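Enoyl-CoA hydratase/isomerase (Mycobacterium abscessus, PDB 3QXZ) probably hydrates or isomerises enoyl-CoA thioesters in fatty acid metabolism. Local coordinates at residues A[54-59]-A[102-107]. Numbering follows the deposited sequence.
Sequences VIVLTG and IAAVNG
Thr-58 and Asn-106 replace the backbone ladder where strands 54-59 and 102-105, parallel neighbours in the mixed sheet of the crotonase fold, begin to separate. Upstream, pairing is regular: Ile-102 N donates to Ile-55 O, and Leu-57 N to Ile-102 O, both nearly straight. The third bond, Ala-104 N to Leu-57 O, is more bent, with an N-H...O angle of 145°. Beyond it, the hydroxyl of Thr-58, anti to its own backbone N (chi1 -157°), reaches across so that OG1 donates to Ala-104 O at 2.8 Å. The Asn-106 side chain crosses that of Thr-58 at about a right angle, and its OD1 accepts a hydrogen bond from Gly-59 N at 3.0 Å, the donor tilted 30° from the amide plane. ND2 of Asn-106 is held by Ala-63 O, which helps fix the amide's rotation. On the face shared with Thr-58, Val-56 CG1 lies 4.0 Å from Ala-104 CB. Separately, Val-54 CG1 meets Ile-102 CD1 at 4.0 Å; helix 186-203 packs on Val-54, Val-56 and Ala-104. Leu-57 and Ala-103 point to the opposite face, where Leu-57 packs on helix 33-48. Chemically, side-chain oxygens thus continue the polar link in a buried setting, satisfying Ala-104 O and Gly-59 N after the regular parallel pairing lapses.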
loop_
_atom_site.group_PDB
_atom_site.type_symbol
_atom_site.label_atom_id
_atom_site.label_comp_id
_atom_site.label_asym_id
_atom_site.label_seq_id
_atom_site.Cartn_x
_atom_site.Cartn_y
_atom_site.Cartn_z
ATOM N N VAL A 54 23.989 -10.729 -0.915
ATOM C CA VAL A 54 23.241 -9.508 -0.567
ATOM C C VAL A 54 24.129 -8.321 -0.885
ATOM O O VAL A 54 25.358 -8.386 -0.692
ATOM C CB VAL A 54 22.879 -9.444 0.957
ATOM C CG1 VAL A 54 22.040 -8.212 1.281
ATOM C CG2 VAL A 54 22.176 -10.683 1.424
ATOM N N ILE A 55 23.494 -7.239 -1.338
ATOM C CA ILE A 55 24.156 -5.964 -1.561
ATOM C C ILE A 55 23.625 -4.952 -0.554
ATOM O O ILE A 55 22.405 -4.800 -0.405
ATOM C CB ILE A 55 23.900 -5.453 -2.990
ATOM C CG1 ILE A 55 24.436 -6.445 -4.027
ATOM C CG2 ILE A 55 24.494 -4.049 -3.187
ATOM C CD1 ILE A 55 23.787 -6.334 -5.420
ATOM N N VAL A 56 24.533 -4.267 0.134
ATOM C CA VAL A 56 24.169 -3.158 1.031
ATOM C C VAL A 56 24.669 -1.864 0.420
ATOM O O VAL A 56 25.853 -1.765 0.098
ATOM C CB VAL A 56 24.753 -3.362 2.452
ATOM C CG1 VAL A 56 24.450 -2.160 3.365
ATOM C CG2 VAL A 56 24.201 -4.648 3.070
ATOM N N LEU A 57 23.769 -0.899 0.235
ATOM C CA LEU A 57 24.098 0.437 -0.260
ATOM C C LEU A 57 24.087 1.446 0.885
ATOM O O LEU A 57 23.117 1.523 1.655
ATOM C CB LEU A 57 23.096 0.849 -1.343
ATOM C CG LEU A 57 23.335 2.220 -1.988
ATOM C CD1 LEU A 57 24.667 2.307 -2.732
ATOM C CD2 LEU A 57 22.160 2.505 -2.931
ATOM N N THR A 58 25.167 2.223 1.009
ATOM C CA THR A 58 25.300 3.168 2.114
ATOM C C THR A 58 26.096 4.396 1.670
ATOM O O THR A 58 26.617 4.409 0.556
ATOM C CB THR A 58 25.903 2.465 3.354
ATOM O OG1 THR A 58 25.557 3.182 4.535
ATOM C CG2 THR A 58 27.418 2.281 3.238
ATOM N N GLY A 59 26.138 5.430 2.512
ATOM C CA GLY A 59 26.918 6.639 2.205
ATOM C C GLY A 59 28.029 6.910 3.197
ATOM O O GLY A 59 27.962 6.516 4.359
ATOM N N ILE A 102 19.762 -3.992 0.390
ATOM C CA ILE A 102 19.379 -3.240 1.569
ATOM C C ILE A 102 20.051 -1.871 1.527
ATOM O O ILE A 102 21.271 -1.786 1.342
ATOM C CB ILE A 102 19.845 -3.966 2.853
ATOM C CG1 ILE A 102 19.244 -5.378 2.945
ATOM C CG2 ILE A 102 19.505 -3.126 4.113
ATOM C CD1 ILE A 102 19.883 -6.262 4.055
ATOM N N ALA A 103 19.264 -0.804 1.659
ATOM C CA ALA A 103 19.803 0.555 1.746
ATOM C C ALA A 103 19.959 0.931 3.205
ATOM O O ALA A 103 18.958 1.037 3.964
ATOM C CB ALA A 103 18.912 1.539 0.994
ATOM N N ALA A 104 21.219 1.070 3.608
ATOM C CA ALA A 104 21.578 1.542 4.942
ATOM C C ALA A 104 21.701 3.057 4.843
ATOM O O ALA A 104 22.769 3.603 4.525
ATOM C CB ALA A 104 22.898 0.883 5.401
ATOM N N VAL A 105 20.554 3.716 5.027
ATOM C CA VAL A 105 20.437 5.161 4.828
ATOM C C VAL A 105 20.894 5.841 6.118
ATOM O O VAL A 105 20.114 6.128 7.028
ATOM C CB VAL A 105 19.012 5.563 4.391
ATOM C CG1 VAL A 105 18.954 7.029 4.080
ATOM C CG2 VAL A 105 18.587 4.758 3.142
ATOM N N ASN A 106 22.208 6.033 6.189
ATOM C CA ASN A 106 22.899 6.452 7.413
ATOM C C ASN A 106 22.786 7.933 7.733
ATOM O O ASN A 106 23.301 8.388 8.751
ATOM C CB ASN A 106 24.380 6.080 7.309
ATOM C CG ASN A 106 25.013 6.662 6.082
ATOM O OD1 ASN A 106 24.696 6.253 4.966
ATOM N ND2 ASN A 106 25.884 7.685 6.259
ATOM N N GLY A 107 22.150 8.696 6.851
ATOM C CA GLY A 107 21.983 10.131 7.044
ATOM C C GLY A 107 21.225 10.715 5.871
ATOM O O GLY A 107 20.520 9.984 5.160
#